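Local atomic coordinates of halohydrin epoxidase A (Corynebacterium sp., PDB entry 4Z9F), a protein that probably catalyses the reversible closure of vicinal halohydrins to epoxides with release of halide, on a scaffold related to the short-chain dehydrogenases. Residues C[189-192]-C[196-199]; C[177-180]-C[185-188]; C[84-89]-C[96-101]. The protein carries 1 engineered substitution. All coordinates share one frame; numbering follows the deposited sequence.

How the contacts relate
Contacts 2 and 1 follow one another along the chain after strand 170-177. Contact 2 folds the loop back on itself, and contact 1 pairs the two short helices that come next. Their centres are 10 Å apart, and they meet where Leu197 CD1 packs on Phe186 CE1 at 3.7 Å. Contact 3 lies earlier, beyond strand 73-79, with its centre 19 Å from that of contact 2. These two also touch, through Tyr185 CE1 and Asn87 ND2 at 3.2 Å. Contacts 1 and 3 do not touch. In relatives of this enzyme the loop of contact 2 borders the halide site, so it probably lies closest to the reaction.

Contact 1. Residues C[189-192]-C[196-199]; sequences SDWE and ELRE
Trp191 O is gripped by two nitrogens of Arg198. NE lies 3.0 Å from Trp191 O, with an N-H...O angle of 160°, and comes in nearly along the C=O axis. NH2 is 3.3 Å from the same Trp191 O and is tilted out of the carbonyl plane. The oxygen sits at the edge of the guanidinium, in its plane. This side-on grip fixes the rotation of the guanidinium and holds it flat on the indole, with planes about 20° apart. Arg198 CZ is 4.6 Å from the centroid of the five-membered ring of Trp191, an off-centre cation-pi contact. Further back along the arginine, CG makes a CH-pi contact over the six-membered ring, 3.9 Å from its centroid.

Trp191 reaches the second helix because its CG stands opposite the backbone N (chi1 -178°). Leu197 fills the inner side of the joint: its CG is 4.0 Å from Trp191 CE3, and its CD2 rests 3.9 Å from Asp190 CB. Glu192 OE2 is 4.4 Å from Arg198 NH2, too far for a salt bridge, though its charge probably still favours the arginine here.

The contact lies at the surface, at the corner between helix 188-193 and helix 195-204. Trp191 also touches Leu210, in the loop before helix 213-224. Leu197 also touches Phe186, in the loop that follows strand 170-177.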
loop_
_atom_site.group_PDB
_atom_site.type_symbol
_atom_site.label_atom_id
_atom_site.label_comp_id
_atom_site.label_asym_id
_atom_site.label_seq_id
_atom_site.Cartn_x
_atom_site.Cartn_y
_atom_site.Cartn_z
ATOM N N SER C 189 15.922 25.294 15.509
ATOM C CA SER C 189 17.298 25.757 15.334
ATOM C C SER C 189 17.953 25.171 14.085
ATOM O O SER C 189 18.773 25.842 13.447
ATOM C CB SER C 189 18.123 25.402 16.563
ATOM O OG SER C 189 17.992 24.018 16.817
ATOM N N ASP C 190 17.623 23.926 13.725
ATOM C CA ASP C 190 18.152 23.362 12.481
ATOM C C ASP C 190 17.631 24.115 11.270
ATOM O O ASP C 190 18.379 24.375 10.316
ATOM C CB ASP C 190 17.782 21.878 12.358
ATOM C CG ASP C 190 18.638 20.979 13.223
ATOM O OD1 ASP C 190 18.402 19.743 13.206
ATOM O OD2 ASP C 190 19.556 21.483 13.901
ATOM N N TRP C 191 16.342 24.454 11.275
ATOM C CA TRP C 191 15.797 25.252 10.186
ATOM C C TRP C 191 16.453 26.619 10.146
ATOM O O TRP C 191 16.735 27.153 9.066
ATOM C CB TRP C 191 14.282 25.405 10.341
ATOM C CG TRP C 191 13.718 26.177 9.204
ATOM C CD1 TRP C 191 13.448 27.515 9.171
ATOM C CD2 TRP C 191 13.404 25.667 7.905
ATOM N NE1 TRP C 191 12.961 27.867 7.935
ATOM C CE2 TRP C 191 12.931 26.754 7.135
ATOM C CE3 TRP C 191 13.470 24.399 7.320
ATOM C CZ2 TRP C 191 12.516 26.608 5.810
ATOM C CZ3 TRP C 191 13.063 24.253 6.004
ATOM C CH2 TRP C 191 12.586 25.351 5.262
ATOM N N GLU C 192 16.711 27.191 11.324
ATOM C CA GLU C 192 17.305 28.520 11.421
ATOM C C GLU C 192 18.763 28.517 10.981
ATOM O O GLU C 192 19.224 29.472 10.340
ATOM C CB GLU C 192 17.193 29.033 12.860
ATOM C CG GLU C 192 15.766 29.345 13.322
ATOM C CD GLU C 192 15.030 30.271 12.372
ATOM O OE1 GLU C 192 13.906 29.928 11.948
ATOM O OE2 GLU C 192 15.576 31.345 12.041
ATOM N N GLU C 196 21.362 23.484 4.383
ATOM C CA GLU C 196 21.094 22.226 3.696
ATOM C C GLU C 196 19.667 21.745 3.943
ATOM O O GLU C 196 19.041 21.160 3.049
ATOM C CB GLU C 196 22.095 21.163 4.147
ATOM C CG GLU C 196 23.556 21.492 3.859
ATOM C CD GLU C 196 24.267 22.184 5.029
ATOM O OE1 GLU C 196 23.593 22.564 6.029
ATOM O OE2 GLU C 196 25.513 22.330 4.945
ATOM N N LEU C 197 19.135 21.980 5.148
ATOM C CA LEU C 197 17.779 21.527 5.457
ATOM C C LEU C 197 16.752 22.244 4.592
ATOM O O LEU C 197 15.840 21.618 4.040
ATOM C CB LEU C 197 17.475 21.738 6.944
ATOM C CG LEU C 197 16.082 21.328 7.430
ATOM C CD1 LEU C 197 15.734 19.898 7.045
ATOM C CD2 LEU C 197 15.941 21.518 8.940
ATOM N N ARG C 198 16.877 23.571 4.479
ATOM C CA ARG C 198 15.967 24.335 3.636
ATOM C C ARG C 198 15.978 23.820 2.206
ATOM O O ARG C 198 14.918 23.704 1.566
ATOM C CB ARG C 198 16.357 25.812 3.661
ATOM C CG ARG C 198 16.422 26.401 5.042
ATOM C CD ARG C 198 16.687 27.889 4.978
ATOM N NE ARG C 198 16.566 28.449 6.314
ATOM C CZ ARG C 198 16.353 29.731 6.566
ATOM N NH1 ARG C 198 16.238 30.593 5.560
ATOM N NH2 ARG C 198 16.253 30.147 7.821
ATOM N N GLU C 199 17.175 23.546 1.676
ATOM C CA GLU C 199 17.302 23.032 0.318
ATOM C C GLU C 199 16.594 21.694 0.171
ATOM O O GLU C 199 15.864 21.467 -0.800
ATOM C CB GLU C 199 18.778 22.881 -0.047
ATOM C CG GLU C 199 19.510 24.187 -0.311
ATOM C CD GLU C 199 20.747 23.972 -1.178
ATOM O OE1 GLU C 199 21.601 23.147 -0.785
ATOM O OE2 GLU C 199 20.861 24.615 -2.248
#

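Contact 2. Residues C[177-180]-C[185-188]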
loop_
_atom_site.group_PDB
_atom_site.type_symbol
_atom_site.label_atom_id
_atom_site.label_comp_id
_atom_site.label_asym_id
_atom_site.label_seq_id
_atom_site.Cartn_x
_atom_site.Cartn_y
_atom_site.Cartn_z
ATOM N N PRO C 177 4.883 10.905 10.890
ATOM C CA PRO C 177 5.473 12.206 10.554
ATOM C C PRO C 177 6.800 12.074 9.824
ATOM O O PRO C 177 7.539 11.101 9.984
ATOM C CB PRO C 177 5.681 12.877 11.925
ATOM C CG PRO C 177 5.064 11.941 12.956
ATOM C CD PRO C 177 5.042 10.579 12.317
ATOM N N ASN C 178 7.084 13.099 9.021
ATOM C CA ASN C 178 8.408 13.421 8.493
ATOM C C ASN C 178 8.388 14.909 8.168
ATOM O O ASN C 178 7.325 15.491 7.939
ATOM C CB ASN C 178 8.768 12.587 7.247
ATOM C CG ASN C 178 10.281 12.514 6.996
ATOM O OD1 ASN C 178 11.089 13.082 7.748
ATOM N ND2 ASN C 178 10.671 11.807 5.929
ATOM N N PHE C 179 9.574 15.522 8.153
ATOM C CA PHE C 179 9.681 16.962 7.929
ATOM C C PHE C 179 8.738 17.729 8.843
ATOM O O PHE C 179 8.108 18.707 8.452
ATOM C CB PHE C 179 9.439 17.291 6.461
ATOM C CG PHE C 179 10.429 16.629 5.546
ATOM C CD1 PHE C 179 10.068 15.531 4.785
ATOM C CD2 PHE C 179 11.732 17.091 5.479
ATOM C CE1 PHE C 179 10.984 14.925 3.948
ATOM C CE2 PHE C 179 12.655 16.486 4.637
ATOM C CZ PHE C 179 12.279 15.405 3.877
ATOM N N PHE C 180 8.636 17.255 10.081
ATOM C CA PHE C 180 7.755 17.812 11.100
ATOM C C PHE C 180 8.611 18.597 12.087
ATOM O O PHE C 180 9.517 18.029 12.705
ATOM C CB PHE C 180 7.003 16.665 11.778
ATOM C CG PHE C 180 6.379 17.021 13.082
ATOM C CD1 PHE C 180 6.448 16.140 14.155
ATOM C CD2 PHE C 180 5.702 18.219 13.236
ATOM C CE1 PHE C 180 5.849 16.458 15.366
ATOM C CE2 PHE C 180 5.121 18.547 14.453
ATOM C CZ PHE C 180 5.201 17.669 15.510
ATOM N N TYR C 185 13.575 15.524 15.690
ATOM C CA TYR C 185 14.113 15.324 14.349
ATOM C C TYR C 185 14.298 16.602 13.543
ATOM O O TYR C 185 15.165 16.630 12.666
ATOM C CB TYR C 185 13.219 14.365 13.564
ATOM C CG TYR C 185 13.299 12.948 14.087
ATOM C CD1 TYR C 185 14.494 12.242 14.040
ATOM C CD2 TYR C 185 12.186 12.323 14.624
ATOM C CE1 TYR C 185 14.580 10.945 14.518
ATOM C CE2 TYR C 185 12.262 11.026 15.110
ATOM C CZ TYR C 185 13.462 10.341 15.039
ATOM O OH TYR C 185 13.560 9.041 15.505
ATOM N N PHE C 186 13.510 17.648 13.792
ATOM C CA PHE C 186 13.596 18.895 13.029
ATOM C C PHE C 186 13.381 20.076 13.967
ATOM O O PHE C 186 12.381 20.795 13.869
ATOM C CB PHE C 186 12.571 18.916 11.892
ATOM C CG PHE C 186 12.820 17.884 10.831
ATOM C CD1 PHE C 186 13.744 18.113 9.820
ATOM C CD2 PHE C 186 12.128 16.685 10.840
ATOM C CE1 PHE C 186 13.988 17.148 8.844
ATOM C CE2 PHE C 186 12.364 15.718 9.854
ATOM C CZ PHE C 186 13.291 15.957 8.860
ATOM N N PRO C 187 14.301 20.302 14.897
ATOM C CA PRO C 187 14.148 21.453 15.791
ATOM C C PRO C 187 14.209 22.753 14.998
ATOM O O PRO C 187 14.774 22.817 13.902
ATOM C CB PRO C 187 15.322 21.310 16.766
ATOM C CG PRO C 187 16.340 20.514 16.024
ATOM C CD PRO C 187 15.556 19.574 15.147
ATOM N N THR C 188 13.567 23.789 15.542
ATOM C CA THR C 188 13.569 25.083 14.869
ATOM C C THR C 188 14.989 25.565 14.590
ATOM O O THR C 188 15.255 26.142 13.528
ATOM C CB THR C 188 12.791 26.105 15.706
ATOM O OG1 THR C 188 11.412 25.722 15.727
ATOM C CG2 THR C 188 12.897 27.495 15.108
#
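Phe186 sets its CG beside the backbone N (chi1 -66°), which sends the ring back over the chain at Phe179. Asn178 extends the other way round, with CG roughly anti to N (chi1 -159°), and this carries OD1 to the ring edge. The backbone of Phe179 has left-handed helical torsions, so the chain turns sharply beneath the Phe186 ring.

Phe179 CA lies over one face of that ring, 3.9 Å from the centroid, in a CH-pi contact. Phe179 N is closer to the rim, 3.3 Å from Phe186 CE2. At the ring edge, near its plane, stand two oxygens: Asn178 OD1, 3.6 Å from Phe186 CE2, and Phe180 O, 3.5 Å from Phe186 CD2. The Phe179 ring meets Phe186 with planes 30° apart. The two are slid so far that they barely overlap, and CD2 of Phe179 touches CZ of Phe186 at 3.9 Å. Asn178 OD1 also accepts the N-H of Phe179, at 2.9 Å between OD1 and N. The bond is bent, with the donor above the carbonyl plane.

The ring of Phe179 also meets Tyr242 edge-to-face, while Asn181 ND2 hydrogen-bonds both Phe186 O and Thr188 OG1. Such a loop follows the sixth strand of the Rossmann-like sheet. In halohydrin dehalogenases it lines the halide site that takes the place of the nicotinamide pocket of short-chain dehydrogenases, and the aromatic packing here is consistent with that role.

Contact 3. Residues C[84-89]-C[96-101]; sequences RPMNRL and EADIRQ
Met86 lays its methyl group over one face of the Asp98 carboxylate, with CE 3.7 Å from Asp98 CG and almost directly above it. Leu89 CD1 comes in on the same side, nearer the rim, 3.9 Å from Asp98 CB. The amide of Gln101 is covered as well. Both SD and CE of Met86 lie over a single face of it, CE at 3.6 Å and SD at 3.8 Å from Gln101 OE1. The methyl group thus rests against two flat polar groups, by van der Waals contact.

The methionine chain runs out straight and then bends at its last torsion (chi3 77°), which brings the methyl group onto Asp98. Gln101 reaches out to meet it on a fully extended chain. Leu89 and Asp98 cross at about a right angle.

On another side of the same helical turn, Arg100 holds Glu96 in a salt bridge. Its NE and NH2 both bond Glu96 OE2, with NH2 at 2.9 Å from OE2 and the oxygen in the guanidinium plane at its edge. The remaining nitrogen, Arg100 NH1, pairs with Glu104 of the second subunit.

The first turns of helix 96-123 face the loop on one side and the second subunit on another. Asp98 and Gln101 receive the loop that leaves strand 73-79, with its short 3-10 segment at 86-87, whereas Glu96, Ile99 and Arg100 pack against the second subunit. From this loop Asn87 touches Tyr185, in the loop between strand 170-177 and helix 188-193.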
loop_
_atom_site.group_PDB
_atom_site.type_symbol
_atom_site.label_atom_id
_atom_site.label_comp_id
_atom_site.label_asym_id
_atom_site.label_seq_id
_atom_site.Cartn_x
_atom_site.Cartn_y
_atom_site.Cartn_z
ATOM N N ARG C 84 18.149 9.889 19.222
ATOM C CA ARG C 84 19.060 9.958 18.091
ATOM C C ARG C 84 20.477 9.652 18.540
ATOM O O ARG C 84 20.810 9.858 19.705
ATOM C CB ARG C 84 19.009 11.339 17.456
ATOM C CG ARG C 84 17.645 11.728 17.009
ATOM C CD ARG C 84 17.681 13.120 16.436
ATOM N NE ARG C 84 18.523 13.210 15.246
ATOM C CZ ARG C 84 18.650 14.317 14.514
ATOM N NH1 ARG C 84 17.988 15.415 14.852
ATOM N NH2 ARG C 84 19.435 14.331 13.442
ATOM N N PRO C 85 21.320 9.166 17.616
ATOM C CA PRO C 85 20.985 8.897 16.214
ATOM C C PRO C 85 20.540 7.460 15.999
ATOM O O PRO C 85 20.776 6.913 14.918
ATOM C CB PRO C 85 22.311 9.170 15.495
ATOM C CG PRO C 85 23.332 8.651 16.492
ATOM C CD PRO C 85 22.754 8.937 17.881
ATOM N N MET C 86 19.917 6.849 17.013
ATOM C CA MET C 86 19.614 5.427 16.922
ATOM C C MET C 86 18.611 5.131 15.814
ATOM O O MET C 86 18.603 4.020 15.278
ATOM C CB MET C 86 19.112 4.897 18.270
ATOM C CG MET C 86 20.160 4.942 19.377
ATOM S SD MET C 86 19.694 3.993 20.855
ATOM C CE MET C 86 20.024 2.307 20.318
ATOM N N ASN C 87 17.776 6.102 15.445
ATOM C CA ASN C 87 16.886 5.902 14.308
ATOM C C ASN C 87 17.654 5.582 13.030
ATOM O O ASN C 87 17.111 4.923 12.134
ATOM C CB ASN C 87 16.009 7.135 14.092
ATOM C CG ASN C 87 16.805 8.355 13.636
ATOM O OD1 ASN C 87 17.836 8.690 14.208
ATOM N ND2 ASN C 87 16.315 9.023 12.597
ATOM N N ARG C 88 18.918 5.993 12.941
ATOM C CA ARG C 88 19.719 5.760 11.748
ATOM C C ARG C 88 20.700 4.609 11.908
ATOM O O ARG C 88 21.633 4.497 11.109
ATOM C CB ARG C 88 20.467 7.035 11.357
ATOM C CG ARG C 88 19.570 8.069 10.719
ATOM C CD ARG C 88 20.343 9.327 10.417
ATOM N NE ARG C 88 19.679 10.115 9.392
ATOM C CZ ARG C 88 20.015 10.096 8.107
ATOM N NH1 ARG C 88 19.353 10.852 7.243
ATOM N NH2 ARG C 88 21.022 9.334 7.688
ATOM N N LEU C 89 20.516 3.749 12.912
ATOM C CA LEU C 89 21.416 2.616 13.070
ATOM C C LEU C 89 21.333 1.713 11.844
ATOM O O LEU C 89 20.223 1.357 11.422
ATOM C CB LEU C 89 21.086 1.815 14.330
ATOM C CG LEU C 89 21.655 2.431 15.614
ATOM C CD1 LEU C 89 21.033 1.793 16.842
ATOM C CD2 LEU C 89 23.172 2.282 15.649
ATOM N N GLU C 96 23.642 -6.245 19.311
ATOM C CA GLU C 96 22.370 -6.877 19.642
ATOM C C GLU C 96 21.558 -6.007 20.589
ATOM O O GLU C 96 20.341 -5.864 20.425
ATOM C CB GLU C 96 22.616 -8.260 20.258
ATOM C CG GLU C 96 21.345 -9.036 20.542
ATOM C CD GLU C 96 21.598 -10.490 20.899
ATOM O OE1 GLU C 96 22.762 -10.947 20.826
ATOM O OE2 GLU C 96 20.629 -11.186 21.250
ATOM N N ALA C 97 22.222 -5.396 21.576
ATOM C CA ALA C 97 21.508 -4.600 22.572
ATOM C C ALA C 97 20.834 -3.392 21.937
ATOM O O ALA C 97 19.733 -2.999 22.344
ATOM C CB ALA C 97 22.470 -4.154 23.676
ATOM N N ASP C 98 21.489 -2.777 20.950
ATOM C CA ASP C 98 20.892 -1.632 20.274
ATOM C C ASP C 98 19.708 -2.056 19.406
ATOM O O ASP C 98 18.669 -1.389 19.405
ATOM C CB ASP C 98 21.955 -0.912 19.443
ATOM C CG ASP C 98 22.876 -0.033 20.288
ATOM O OD1 ASP C 98 22.778 -0.071 21.538
ATOM O OD2 ASP C 98 23.708 0.689 19.690
ATOM N N ILE C 99 19.851 -3.155 18.657
ATOM C CA ILE C 99 18.720 -3.706 17.903
ATOM C C ILE C 99 17.530 -3.929 18.828
ATOM O O ILE C 99 16.407 -3.493 18.550
ATOM C CB ILE C 99 19.122 -5.015 17.201
ATOM C CG1 ILE C 99 20.181 -4.772 16.114
ATOM C CG2 ILE C 99 17.893 -5.691 16.609
ATOM C CD1 ILE C 99 20.844 -6.059 15.636
ATOM N N ARG C 100 17.765 -4.606 19.955
ATOM C CA ARG C 100 16.668 -4.876 20.878
ATOM C C ARG C 100 16.096 -3.587 21.455
ATOM O O ARG C 100 14.879 -3.473 21.641
ATOM C CB ARG C 100 17.133 -5.812 21.992
ATOM C CG ARG C 100 17.431 -7.219 21.491
ATOM C CD ARG C 100 17.782 -8.181 22.615
ATOM N NE ARG C 100 18.192 -9.478 22.078
ATOM C CZ ARG C 100 17.341 -10.416 21.677
ATOM N NH1 ARG C 100 16.036 -10.197 21.761
ATOM N NH2 ARG C 100 17.794 -11.571 21.191
ATOM N N GLN C 101 16.951 -2.602 21.749
ATOM C CA GLN C 101 16.432 -1.350 22.293
ATOM C C GLN C 101 15.566 -0.614 21.281
ATOM O O GLN C 101 14.647 0.120 21.665
ATOM C CB GLN C 101 17.571 -0.441 22.745
ATOM C CG GLN C 101 17.060 0.866 23.317
ATOM C CD GLN C 101 18.168 1.770 23.770
ATOM O OE1 GLN C 101 19.343 1.412 23.689
ATOM N NE2 GLN C 101 17.810 2.958 24.232
#